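Local coordinates for extracellular solute-binding protein, family 1 (Bifidobacterium longum subsp. infantis, PDB 6FTH) that probably binds human milk oligosaccharides outside the cell and delivers them to an ABC transporter for uptake, at residues K27-V32 / D57-E61; K82-V86 / S342-A348; Y148-H154 / W329-E335; Y211-L216 / S295-S299; Q368-S373 / F402-D407. All blocks are in the same frame, centred on the assembly; numbering follows the deposited sequence.

Interaction 1 of 5, residues K27-V32 / D57-E61; sequences KPIVSV and DCKIE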
# COMPACT_ATOMS: atom_id res chain seq x y z
N LYS A 27 -33.07 -11.40 -20.54
CA LYS A 27 -31.70 -10.92 -20.40
C LYS A 27 -30.91 -11.84 -19.47
O LYS A 27 -31.45 -12.33 -18.48
CB LYS A 27 -31.69 -9.50 -19.84
CG LYS A 27 -32.15 -8.45 -20.83
CD LYS A 27 -31.74 -7.07 -20.40
CE LYS A 27 -32.20 -6.02 -21.40
NZ LYS A 27 -31.46 -4.74 -21.21
N PRO A 28 -29.63 -12.09 -19.77
CA PRO A 28 -28.84 -12.96 -18.89
C PRO A 28 -28.64 -12.30 -17.54
O PRO A 28 -28.42 -11.09 -17.44
CB PRO A 28 -27.52 -13.12 -19.64
CG PRO A 28 -27.45 -11.95 -20.57
CD PRO A 28 -28.86 -11.65 -20.94
N ILE A 29 -28.71 -13.12 -16.49
CA ILE A 29 -28.50 -12.65 -15.13
C ILE A 29 -27.06 -12.94 -14.72
O ILE A 29 -26.51 -14.01 -15.02
CB ILE A 29 -29.49 -13.29 -14.14
CG1 ILE A 29 -30.93 -12.95 -14.53
CG2 ILE A 29 -29.23 -12.77 -12.73
CD1 ILE A 29 -31.97 -13.69 -13.70
N VAL A 30 -26.44 -11.96 -14.08
CA VAL A 30 -25.07 -12.07 -13.58
C VAL A 30 -25.12 -11.58 -12.15
O VAL A 30 -25.47 -10.43 -11.90
CB VAL A 30 -24.10 -11.20 -14.40
CG1 VAL A 30 -22.68 -11.30 -13.83
CG2 VAL A 30 -24.12 -11.58 -15.87
N SER A 31 -24.77 -12.46 -11.21
CA SER A 31 -24.62 -12.03 -9.82
C SER A 31 -23.23 -11.44 -9.63
O SER A 31 -22.25 -11.98 -10.15
CB SER A 31 -24.84 -13.19 -8.85
OG SER A 31 -24.03 -14.32 -9.17
N VAL A 32 -23.16 -10.32 -8.93
CA VAL A 32 -21.91 -9.58 -8.74
C VAL A 32 -21.74 -9.26 -7.26
O VAL A 32 -22.45 -8.42 -6.71
CB VAL A 32 -21.86 -8.31 -9.58
CG1 VAL A 32 -20.50 -7.65 -9.42
CG2 VAL A 32 -22.13 -8.60 -11.04
N ASP A 57 -26.56 -5.09 -21.38
CA ASP A 57 -27.72 -5.83 -21.86
C ASP A 57 -27.93 -7.09 -21.02
O ASP A 57 -28.23 -8.16 -21.53
CB ASP A 57 -27.58 -6.17 -23.34
CG ASP A 57 -28.93 -6.33 -24.03
OD1 ASP A 57 -29.96 -5.92 -23.45
OD2 ASP A 57 -28.95 -6.87 -25.15
N CYS A 58 -27.75 -6.95 -19.71
CA CYS A 58 -27.92 -8.07 -18.79
C CYS A 58 -28.61 -7.54 -17.54
O CYS A 58 -28.83 -6.34 -17.38
CB CYS A 58 -26.58 -8.73 -18.44
SG CYS A 58 -25.53 -7.74 -17.37
N LYS A 59 -28.97 -8.46 -16.66
CA LYS A 59 -29.50 -8.09 -15.35
C LYS A 59 -28.41 -8.36 -14.33
O LYS A 59 -27.93 -9.50 -14.23
CB LYS A 59 -30.74 -8.91 -15.02
CG LYS A 59 -31.26 -8.69 -13.61
CD LYS A 59 -31.75 -7.27 -13.41
CE LYS A 59 -31.99 -6.97 -11.94
NZ LYS A 59 -32.32 -8.21 -11.18
N ILE A 60 -28.02 -7.33 -13.58
CA ILE A 60 -27.00 -7.45 -12.53
C ILE A 60 -27.70 -7.58 -11.19
O ILE A 60 -28.49 -6.72 -10.79
CB ILE A 60 -26.03 -6.26 -12.54
CG1 ILE A 60 -25.28 -6.20 -13.87
CG2 ILE A 60 -25.07 -6.39 -11.36
CD1 ILE A 60 -24.42 -4.96 -14.03
N GLU A 61 -27.39 -8.66 -10.48
CA GLU A 61 -27.83 -8.83 -9.11
C GLU A 61 -26.66 -8.48 -8.21
O GLU A 61 -25.77 -9.30 -7.97
CB GLU A 61 -28.31 -10.26 -8.90
CG GLU A 61 -29.52 -10.59 -9.76
CD GLU A 61 -30.21 -11.88 -9.37
OE1 GLU A 61 -29.59 -12.71 -8.65
OE2 GLU A 61 -31.37 -12.08 -9.78
O HOH W 1 -29.91 -4.35 -18.97
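V32 and I60 meet through their CG2 methyls, 3.7 Å between V32 CG2 and I60 CG2, on the closely packed face of two parallel strands. V30 lies on this face too, and helix 350-360 covers it, with A352 against P28 and V30 and L356 against V32; branched aliphatic residues suit a buried strand face. P28 CG rests 4.0 Å from C58 CB just before the strands pair. Four backbone bonds join the strands in the alternating parallel pattern: K59 N to P28 O (2.8 Å), V30 N to K59 O (2.9 Å), E61 N to V30 O and V32 N to E61 O. The strand segments are inclined by 28°.

The other face, bearing I29, S31, K59 and E61, is looser and open to solvent. There the extended chain of E61 crosses that of I29 at a slant, I29 CG2 touching E61 CD at 3.6 Å. At the open end K27 stretches out until NZ lies 2.9 Å from D57 OD1, a salt bridge whose hydrogen bond is weak. The same NZ donates to a water that donates in turn to C58 O. D57, of positive phi, ends helix 47-56 in a Schellman motif and turns the chain into strand 59-66, the second strand of a beta-alpha-beta unit. The pairing thus rests on straight backbone bonds and buried methyls, whereas the exposed ion pair, shared with water, is likely to add less to stability.

Interaction 2 of 5, residues K82-V86 / S342-A348; sequences KIADV and SLSSHAA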
# COMPACT_ATOMS: atom_id res chain seq x y z
N LYS A 82 -19.31 -21.24 -2.49
CA LYS A 82 -20.49 -20.42 -2.77
C LYS A 82 -20.04 -19.04 -3.24
O LYS A 82 -20.02 -18.06 -2.50
CB LYS A 82 -21.42 -20.33 -1.56
CG LYS A 82 -20.84 -19.71 -0.29
CD LYS A 82 -21.98 -19.46 0.73
CE LYS A 82 -21.47 -18.90 2.05
NZ LYS A 82 -20.66 -19.89 2.84
N ILE A 83 -19.67 -18.97 -4.51
CA ILE A 83 -19.13 -17.74 -5.07
C ILE A 83 -20.09 -17.15 -6.09
O ILE A 83 -20.78 -17.88 -6.82
CB ILE A 83 -17.71 -17.92 -5.64
CG1 ILE A 83 -17.72 -18.79 -6.89
CG2 ILE A 83 -16.77 -18.55 -4.57
CD1 ILE A 83 -16.39 -18.75 -7.62
N ALA A 84 -20.16 -15.83 -6.12
CA ALA A 84 -20.96 -15.13 -7.11
C ALA A 84 -20.35 -15.33 -8.49
O ALA A 84 -19.18 -15.69 -8.64
CB ALA A 84 -21.02 -13.65 -6.79
N ASP A 85 -21.17 -15.10 -9.53
CA ASP A 85 -20.66 -15.20 -10.89
C ASP A 85 -19.42 -14.32 -11.06
O ASP A 85 -18.40 -14.75 -11.62
CB ASP A 85 -21.73 -14.77 -11.89
CG ASP A 85 -22.95 -15.66 -11.87
OD1 ASP A 85 -22.85 -16.84 -11.44
OD2 ASP A 85 -24.02 -15.17 -12.31
N VAL A 86 -19.52 -13.08 -10.60
CA VAL A 86 -18.43 -12.11 -10.64
C VAL A 86 -18.23 -11.57 -9.24
O VAL A 86 -19.20 -11.26 -8.54
CB VAL A 86 -18.79 -10.94 -11.58
CG1 VAL A 86 -17.77 -9.83 -11.46
CG2 VAL A 86 -18.89 -11.43 -13.03
N SER A 342 -12.91 -11.46 -10.48
CA SER A 342 -12.79 -12.89 -10.69
C SER A 342 -14.15 -13.44 -11.10
O SER A 342 -15.18 -12.97 -10.63
CB SER A 342 -12.31 -13.63 -9.43
OG SER A 342 -10.96 -13.30 -9.09
N LEU A 343 -14.12 -14.41 -12.01
CA LEU A 343 -15.31 -15.01 -12.61
C LEU A 343 -15.42 -16.46 -12.14
O LEU A 343 -14.45 -17.21 -12.24
CB LEU A 343 -15.18 -15.01 -14.13
CG LEU A 343 -16.27 -15.65 -15.00
CD1 LEU A 343 -17.64 -15.04 -14.73
CD2 LEU A 343 -15.91 -15.51 -16.47
N SER A 344 -16.59 -16.84 -11.64
CA SER A 344 -16.80 -18.22 -11.24
C SER A 344 -16.70 -19.14 -12.45
O SER A 344 -17.26 -18.85 -13.52
CB SER A 344 -18.19 -18.38 -10.63
OG SER A 344 -18.50 -19.76 -10.49
N SER A 345 -16.00 -20.26 -12.28
CA SER A 345 -15.92 -21.25 -13.34
C SER A 345 -17.27 -21.85 -13.66
O SER A 345 -17.44 -22.46 -14.72
CB SER A 345 -14.96 -22.36 -12.94
OG SER A 345 -15.44 -22.99 -11.77
N HIS A 346 -18.25 -21.69 -12.77
CA HIS A 346 -19.58 -22.24 -12.98
C HIS A 346 -20.62 -21.15 -13.21
O HIS A 346 -21.83 -21.43 -13.16
CB HIS A 346 -19.93 -23.17 -11.83
CG HIS A 346 -18.86 -24.20 -11.58
ND1 HIS A 346 -18.20 -24.33 -10.37
CD2 HIS A 346 -18.28 -25.09 -12.42
CE1 HIS A 346 -17.30 -25.29 -10.47
NE2 HIS A 346 -17.32 -25.76 -11.70
N ALA A 347 -20.19 -19.92 -13.50
CA ALA A 347 -21.15 -18.88 -13.84
C ALA A 347 -21.95 -19.27 -15.08
O ALA A 347 -21.40 -19.76 -16.06
CB ALA A 347 -20.42 -17.57 -14.11
N ALA A 348 -23.25 -19.03 -15.02
CA ALA A 348 -24.14 -19.45 -16.10
C ALA A 348 -23.87 -18.68 -17.39
O ALA A 348 -23.82 -19.27 -18.47
CB ALA A 348 -25.59 -19.24 -15.67
O HOH W 2 -16.62 -14.64 -8.58
O HOH W 3 -24.55 -18.34 -12.87
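I83 places CG1 between its backbone N and carbonyl carbon (chi1 69°), and this turns CD1 onto S344, 3.5 Å from S344 CB. S344 in turn holds OG anti to its own N (chi1 168°), where it accepts from H346 N in an ST turn, while its CB also packs against A84 O. A small hydroxyl residue suits this place, since it can close a turn and still fit under an isoleucine.

D85 O takes the hydrogen bond across the contact, from S344 N at 2.8 Å, and L343 CD1 lies 3.2 Å from the same D85 O. The D85 carboxylate reaches over A347, with OD1 3.6 Å from A347 CA and 3.7 Å from A347 CB; a single methyl is all the side chain between carboxylate and turn. A water then bridges D85 OD1 to A348 N. A second water donates to A84 O (2.8 Å) and to S342 O (3.0 Å), linking two carbonyls that cannot bond each other.

V86 and L343 form an antiparallel, non-hydrogen-bonded pair, with V86 CG2 and L343 CD1 packed under helix 350-360. The type I turn from S344 to A347 carries the chain from strand 339-343 towards that helix. One antiparallel strand added to parallel neighbours, in the order 59-66, 29-36, 86-88, 339-343, is typical of the lobe sheet in class II periplasmic-type binding proteins.

Interaction 3 of 5, residues Y148-H154 / W329-E335; sequences YSGTGQH and WDGSSAE
Two extended segments that appear to cross between the lobes run alongside each other here, T151 against D330 and the Q153 carbonyl against W329, consistent with this family's hinge. The 148-154 segment leads into strand 154-158 of one lobe, and 329-335 back to strand 339-343 of the other.

D330 OD1 is gripped by three donors. T151 OG1 donates at 2.7 Å from above the carboxylate plane, S332 OG at 2.7 Å on the syn lone pair, and S332 N from the opposite face, closing an Asx turn. The Q153 side chain packs on this carboxylate, Q153 CG 3.5 Å from D330 CG. T151 OG1 is held anti to its backbone N (chi1 -180°), where it also accepts from Q153 N in an ST turn; T151 CG2 lies 3.7 Å from W329 NE1, the side chains crossing at about a right angle. The indole edge adds a second polar link: W329 NE1 donates to Q153 O, 2.8 Å away in the ring plane, though NE1 stands 49° above the carbonyl plane. A334 N bonds to G150 O at 2.9 Å, and A334 CB sits 3.3 Å from Y148 O, suiting a small residue.

Outside the contact, D330 OD2 bonds to T224 and F226, and R439 takes the carbonyls of D330 and S332. Satisfied on both oxygens, the buried D330, probably a carboxylate, ties both segments together.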
# COMPACT_ATOMS: atom_id res chain seq x y z
N TYR A 148 -0.21 7.76 -9.01
CA TYR A 148 -0.02 6.83 -7.91
C TYR A 148 1.10 5.82 -8.16
O TYR A 148 1.21 4.84 -7.42
CB TYR A 148 -1.34 6.12 -7.61
CG TYR A 148 -2.49 7.03 -7.25
CD1 TYR A 148 -2.74 7.37 -5.93
CD2 TYR A 148 -3.36 7.50 -8.23
CE1 TYR A 148 -3.82 8.16 -5.58
CE2 TYR A 148 -4.42 8.29 -7.90
CZ TYR A 148 -4.64 8.62 -6.56
OH TYR A 148 -5.71 9.39 -6.18
N SER A 149 1.94 6.06 -9.16
CA SER A 149 3.00 5.11 -9.46
C SER A 149 4.13 5.11 -8.44
O SER A 149 4.89 4.13 -8.41
CB SER A 149 3.59 5.38 -10.83
OG SER A 149 4.11 6.69 -10.92
N GLY A 150 4.26 6.16 -7.63
CA GLY A 150 5.27 6.21 -6.58
C GLY A 150 4.84 5.48 -5.34
O GLY A 150 3.77 4.87 -5.28
N THR A 151 5.70 5.54 -4.31
CA THR A 151 5.42 4.84 -3.07
C THR A 151 4.35 5.55 -2.23
O THR A 151 4.11 6.76 -2.34
CB THR A 151 6.69 4.58 -2.26
OG1 THR A 151 6.31 3.89 -1.07
CG2 THR A 151 7.42 5.86 -1.92
N GLY A 152 3.71 4.78 -1.37
CA GLY A 152 2.84 5.32 -0.35
C GLY A 152 3.53 5.77 0.91
O GLY A 152 2.90 6.35 1.81
N GLN A 153 4.84 5.53 1.01
CA GLN A 153 5.61 5.74 2.22
C GLN A 153 6.43 7.03 2.11
O GLN A 153 7.11 7.24 1.09
CB GLN A 153 6.57 4.57 2.40
CG GLN A 153 5.95 3.22 2.21
CD GLN A 153 4.78 2.98 3.12
OE1 GLN A 153 4.80 3.36 4.29
NE2 GLN A 153 3.75 2.33 2.60
N HIS A 154 6.38 7.88 3.14
CA HIS A 154 7.12 9.14 3.15
C HIS A 154 7.54 9.49 4.57
O HIS A 154 6.94 9.05 5.54
CB HIS A 154 6.29 10.30 2.59
CG HIS A 154 5.58 9.92 1.35
ND1 HIS A 154 4.39 9.24 1.38
CD2 HIS A 154 5.96 9.98 0.05
CE1 HIS A 154 4.03 8.93 0.14
NE2 HIS A 154 4.97 9.36 -0.68
N TRP A 329 15.21 4.76 -0.89
CA TRP A 329 13.91 4.98 -0.28
C TRP A 329 13.00 3.85 -0.76
O TRP A 329 13.30 3.15 -1.73
CB TRP A 329 13.35 6.39 -0.53
CG TRP A 329 12.08 6.62 0.20
CD1 TRP A 329 10.83 6.80 -0.35
CD2 TRP A 329 11.90 6.64 1.61
NE1 TRP A 329 9.90 6.92 0.64
CE2 TRP A 329 10.53 6.83 1.86
CE3 TRP A 329 12.77 6.48 2.70
CZ2 TRP A 329 10.01 6.87 3.13
CZ3 TRP A 329 12.24 6.52 3.98
CH2 TRP A 329 10.88 6.71 4.18
N ASP A 330 11.89 3.67 -0.05
CA ASP A 330 10.93 2.60 -0.32
C ASP A 330 10.58 2.55 -1.79
O ASP A 330 10.27 3.57 -2.41
CB ASP A 330 9.68 2.87 0.54
CG ASP A 330 8.65 1.77 0.45
OD1 ASP A 330 7.86 1.78 -0.53
OD2 ASP A 330 8.63 0.92 1.39
N GLY A 331 10.56 1.34 -2.34
CA GLY A 331 10.37 1.15 -3.76
C GLY A 331 8.98 0.76 -4.18
O GLY A 331 8.79 0.31 -5.32
N SER A 332 7.99 0.89 -3.30
CA SER A 332 6.65 0.47 -3.63
C SER A 332 6.02 1.39 -4.68
O SER A 332 6.51 2.47 -5.03
CB SER A 332 5.74 0.54 -2.40
OG SER A 332 6.22 -0.18 -1.28
N SER A 333 4.86 0.92 -5.15
CA SER A 333 3.97 1.63 -6.05
C SER A 333 2.57 1.57 -5.48
O SER A 333 2.11 0.51 -5.07
CB SER A 333 3.98 0.97 -7.43
OG SER A 333 2.87 1.42 -8.20
N ALA A 334 1.90 2.72 -5.46
CA ALA A 334 0.52 2.78 -5.01
C ALA A 334 -0.48 2.60 -6.14
O ALA A 334 -1.68 2.82 -5.94
CB ALA A 334 0.27 4.13 -4.34
N GLU A 335 -0.03 2.17 -7.32
CA GLU A 335 -0.90 2.27 -8.48
C GLU A 335 -1.84 1.07 -8.64
O GLU A 335 -3.03 1.27 -8.96
CB GLU A 335 -0.05 2.44 -9.75
CG GLU A 335 -0.88 2.68 -11.01
CD GLU A 335 -0.10 2.85 -12.26
OE1 GLU A 335 1.13 3.03 -12.21
OE2 GLU A 335 -0.75 2.80 -13.32

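Interaction 4 of 5, residues Y211-L216 / S295-S299; sequences YSPMLL and SFGWS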
# COMPACT_ATOMS: atom_id res chain seq x y z
N TYR A 211 3.87 3.06 6.85
CA TYR A 211 4.43 4.08 7.73
C TYR A 211 5.19 3.47 8.90
O TYR A 211 5.38 4.10 9.94
CB TYR A 211 3.37 5.09 8.20
CG TYR A 211 2.26 5.33 7.16
CD1 TYR A 211 2.56 5.61 5.84
CD2 TYR A 211 0.91 5.21 7.51
CE1 TYR A 211 1.56 5.76 4.89
CE2 TYR A 211 -0.09 5.37 6.58
CZ TYR A 211 0.24 5.63 5.27
OH TYR A 211 -0.73 5.78 4.30
N SER A 212 5.70 2.25 8.71
CA SER A 212 6.44 1.56 9.75
C SER A 212 7.68 2.36 10.15
O SER A 212 8.37 2.91 9.28
CB SER A 212 6.91 0.22 9.19
OG SER A 212 7.75 -0.43 10.13
N PRO A 213 8.05 2.36 11.44
CA PRO A 213 9.36 2.91 11.83
C PRO A 213 10.50 2.24 11.08
O PRO A 213 11.57 2.84 10.93
CB PRO A 213 9.46 2.62 13.34
CG PRO A 213 8.40 1.56 13.63
CD PRO A 213 7.31 1.80 12.59
N MET A 214 10.28 1.02 10.59
CA MET A 214 11.37 0.34 9.88
C MET A 214 11.60 0.89 8.50
O MET A 214 12.46 0.38 7.77
CB MET A 214 11.16 -1.18 9.86
CG MET A 214 11.18 -1.79 11.23
SD MET A 214 12.61 -1.24 12.15
CE MET A 214 12.29 -1.82 13.82
N LEU A 215 10.89 1.92 8.11
CA LEU A 215 11.30 2.67 6.93
C LEU A 215 12.72 3.21 7.06
O LEU A 215 13.33 3.54 6.04
CB LEU A 215 10.30 3.78 6.65
CG LEU A 215 8.96 3.34 6.09
CD1 LEU A 215 7.96 4.47 6.22
CD2 LEU A 215 9.09 2.90 4.62
N LEU A 216 13.26 3.31 8.28
CA LEU A 216 14.67 3.69 8.44
C LEU A 216 15.64 2.64 7.89
O LEU A 216 16.83 2.94 7.76
CB LEU A 216 15.01 4.04 9.90
CG LEU A 216 14.48 5.39 10.38
CD1 LEU A 216 15.11 5.69 11.74
CD2 LEU A 216 14.78 6.52 9.43
N SER A 295 7.51 12.45 11.27
CA SER A 295 6.66 11.27 11.25
C SER A 295 6.66 10.67 9.85
O SER A 295 7.11 11.30 8.89
CB SER A 295 5.23 11.57 11.72
OG SER A 295 4.57 12.39 10.79
N PHE A 296 6.17 9.44 9.75
CA PHE A 296 6.01 8.78 8.46
C PHE A 296 4.55 8.78 8.06
O PHE A 296 3.67 8.62 8.91
CB PHE A 296 6.54 7.35 8.52
CG PHE A 296 8.01 7.25 8.83
CD1 PHE A 296 8.96 7.57 7.89
CD2 PHE A 296 8.44 6.80 10.07
CE1 PHE A 296 10.31 7.47 8.19
CE2 PHE A 296 9.77 6.69 10.38
CZ PHE A 296 10.71 7.00 9.44
N GLY A 297 4.28 8.95 6.77
CA GLY A 297 2.90 8.96 6.34
C GLY A 297 2.75 8.99 4.83
O GLY A 297 3.71 8.79 4.08
N TRP A 298 1.51 9.25 4.40
CA TRP A 298 1.07 9.21 3.01
C TRP A 298 1.20 10.55 2.32
O TRP A 298 1.76 10.64 1.22
CB TRP A 298 -0.41 8.78 3.01
CG TRP A 298 -1.13 8.85 1.71
CD1 TRP A 298 -1.94 9.87 1.27
CD2 TRP A 298 -1.15 7.86 0.68
NE1 TRP A 298 -2.46 9.57 0.03
CE2 TRP A 298 -1.98 8.34 -0.35
CE3 TRP A 298 -0.54 6.61 0.54
CZ2 TRP A 298 -2.25 7.60 -1.50
CZ3 TRP A 298 -0.80 5.89 -0.62
CH2 TRP A 298 -1.63 6.39 -1.62
N SER A 299 0.68 11.62 2.94
CA SER A 299 0.77 12.98 2.39
C SER A 299 0.67 13.96 3.55
O SER A 299 0.15 13.61 4.62
CB SER A 299 -0.34 13.26 1.38
OG SER A 299 -1.57 13.38 2.06
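Y211 runs its side chain along the backbone of the 295-299 segment. Its CB starts 3.6 Å from F296 O, and CG then passes beside G297 CA. CD1 comes closer, 3.4 Å from G297 CA, which lies over the ring face in a CH-pi contact (29° off the normal); glycine suits the nearly fully extended backbone there. CE1 meets G297 C, CZ reaches W298 CB, and OH ends 3.3 Å from W298 CB, beside the indole. The indole's own NE1 turns elsewhere, to D424. An unusual first torsion (chi1 -32°) and a backbone with positive phi aim the ring this way.

F296 belongs to strand 292-297, in the four-stranded mixed sheet of the lobe that also holds strands 154-158, 197-199 and 311-313. The 3-10 segment that starts at P213, begun by an ST turn in which S212 OG accepts from M214 N, lies against that strand's phenylalanine.

A flat, apolar ring offers L215 a face and L216 an edge. L215 CB sits 4.3 Å from the F296 ring centroid, with S212 O over the same face. L215 CD1 slides past in the opposite direction, 3.7 Å from F296 CD1. At the edge L216 CD2 approaches F296 CZ at 4.1 Å. Y258 of helix 249-263 packs on both L216 and F296.

Interaction 5 of 5, residues Q368-S373 / F402-D407; sequences QQFLGS and FPGLAD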
# COMPACT_ATOMS: atom_id res chain seq x y z
N GLN A 368 -15.73 6.66 -14.08
CA GLN A 368 -16.92 6.85 -13.24
C GLN A 368 -16.86 6.00 -11.97
O GLN A 368 -17.31 6.44 -10.91
CB GLN A 368 -18.19 6.60 -14.04
CG GLN A 368 -18.47 7.68 -15.07
CD GLN A 368 -19.82 7.48 -15.73
OE1 GLN A 368 -20.80 8.11 -15.32
NE2 GLN A 368 -19.88 6.59 -16.71
N GLN A 369 -16.29 4.80 -12.02
CA GLN A 369 -16.11 4.08 -10.76
C GLN A 369 -15.19 4.85 -9.83
O GLN A 369 -15.40 4.90 -8.61
CB GLN A 369 -15.49 2.71 -10.98
CG GLN A 369 -16.31 1.68 -11.67
CD GLN A 369 -15.48 0.46 -11.89
OE1 GLN A 369 -15.18 -0.28 -10.95
NE2 GLN A 369 -14.98 0.29 -13.11
N PHE A 370 -14.10 5.38 -10.37
CA PHE A 370 -13.06 5.95 -9.54
C PHE A 370 -13.50 7.30 -8.96
O PHE A 370 -13.23 7.59 -7.79
CB PHE A 370 -11.77 6.07 -10.38
CG PHE A 370 -10.57 6.57 -9.63
CD1 PHE A 370 -10.07 5.90 -8.52
CD2 PHE A 370 -9.89 7.69 -10.07
CE1 PHE A 370 -8.96 6.37 -7.83
CE2 PHE A 370 -8.77 8.17 -9.39
CZ PHE A 370 -8.31 7.51 -8.28
N LEU A 371 -14.20 8.11 -9.77
CA LEU A 371 -14.56 9.48 -9.41
C LEU A 371 -16.06 9.71 -9.28
O LEU A 371 -16.47 10.84 -8.99
CB LEU A 371 -14.02 10.45 -10.48
CG LEU A 371 -12.50 10.38 -10.69
CD1 LEU A 371 -12.05 11.27 -11.85
CD2 LEU A 371 -11.77 10.74 -9.42
N GLY A 372 -16.88 8.70 -9.51
CA GLY A 372 -18.33 8.83 -9.49
C GLY A 372 -18.91 9.16 -10.86
O GLY A 372 -18.20 9.45 -11.82
N SER A 373 -20.23 9.13 -10.92
CA SER A 373 -20.94 9.30 -12.19
C SER A 373 -20.66 10.67 -12.81
O SER A 373 -20.53 11.68 -12.11
CB SER A 373 -22.44 9.18 -11.93
OG SER A 373 -22.76 7.93 -11.32
N PHE A 402 -20.35 8.40 -1.12
CA PHE A 402 -19.54 8.56 -2.31
C PHE A 402 -20.18 7.79 -3.46
O PHE A 402 -20.47 6.59 -3.31
CB PHE A 402 -18.10 8.09 -2.11
CG PHE A 402 -17.20 8.51 -3.23
CD1 PHE A 402 -16.80 9.84 -3.35
CD2 PHE A 402 -16.77 7.61 -4.19
CE1 PHE A 402 -15.99 10.26 -4.39
CE2 PHE A 402 -15.96 8.03 -5.24
CZ PHE A 402 -15.57 9.36 -5.34
N PRO A 403 -20.40 8.42 -4.65
CA PRO A 403 -21.14 7.76 -5.73
C PRO A 403 -20.24 6.98 -6.68
O PRO A 403 -20.46 6.95 -7.90
CB PRO A 403 -21.79 8.94 -6.45
CG PRO A 403 -20.72 10.01 -6.36
CD PRO A 403 -20.15 9.85 -4.95
N GLY A 404 -19.28 6.29 -6.11
CA GLY A 404 -18.44 5.39 -6.85
C GLY A 404 -17.73 4.44 -5.92
O GLY A 404 -18.01 4.39 -4.72
N LEU A 405 -16.82 3.66 -6.49
CA LEU A 405 -16.04 2.72 -5.71
C LEU A 405 -14.69 3.28 -5.28
O LEU A 405 -14.04 2.69 -4.41
CB LEU A 405 -15.82 1.45 -6.54
CG LEU A 405 -17.10 0.80 -7.10
CD1 LEU A 405 -16.81 -0.47 -7.85
CD2 LEU A 405 -18.10 0.51 -5.98
N ALA A 406 -14.27 4.40 -5.86
CA ALA A 406 -13.02 5.11 -5.50
C ALA A 406 -11.82 4.18 -5.71
O ALA A 406 -11.81 3.42 -6.71
CB ALA A 406 -13.13 5.74 -4.14
N ASP A 407 -10.84 4.21 -4.81
CA ASP A 407 -9.62 3.44 -5.00
C ASP A 407 -9.85 1.94 -4.94
O ASP A 407 -8.96 1.19 -5.35
CB ASP A 407 -8.57 3.87 -3.97
CG ASP A 407 -9.02 3.63 -2.56
OD1 ASP A 407 -10.03 4.24 -2.15
OD2 ASP A 407 -8.42 2.76 -1.91
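Hydrogen bonds gather on one acceptor, Q369 O, which takes L405 N at 2.8 Å, in the carbonyl plane on a lone pair, and A406 N at 3.0 Å, tilted from that plane. Two donors on one helix carbonyl hold the loop firmly where the helix runs out.

CA-H...O contacts come next. A406 CA points at F370 O (3.4 Å) almost straight, 164° at the hydrogen. G372 CA meets P403 O at 3.3 Å, and G404 CA lies 3.5 Å from Q369 O. Glycine fits both G372, which leaves the helix with positive phi, and G404, where a CB would run into Q369 O.

Aromatic edges form a third group. F370 holds CG anti to its backbone N (chi1 -176°), which swings the ring round until CD1 meets A406 O at 3.5 Å, in the ring plane at its edge. The F402 edge faces F370 O, with F402 CE2 3.8 Å from that oxygen. Van der Waals contacts are few: the L405 CD1 methyl touches Q369 OE1 at 3.5 Å, and P403 CG approaches G372 CA. The Q369 amide is held through NE2 by S410 O.

Neighbours enclose the site. W48 of helix 47-56 bonds to P403 O and to S373 OG, and R37 makes a salt bridge with D407. The arrangement is that of a helix C-terminus whose last carbonyls are taken up by a loop from later in the chain, here after helix 390-398, packed against the end of helix 363-371.

How the interactions relate
Interactions 1 and 2 share one mixed sheet, their centres 12 Å apart, and meet where S31 bonds to V86 and D85; helix 350-360, shared by both, covers the other face. Interaction 5 lies in the same lobe, its centre about 21 Å from that of interaction 1; helix 47-56, which connects the two strands of interaction 1, also packs on it. Interaction 3, near the centre of the chain, touches interaction 4 and, through Y148 on F370, interaction 5. In sequence, interaction 1 closes first; interaction 2 spans interaction 3, which spans interaction 4; interaction 5 comes last. This order, with the chain apparently crossing between lobes at interaction 3, is consistent with a two-lobed protein closing around a sugar.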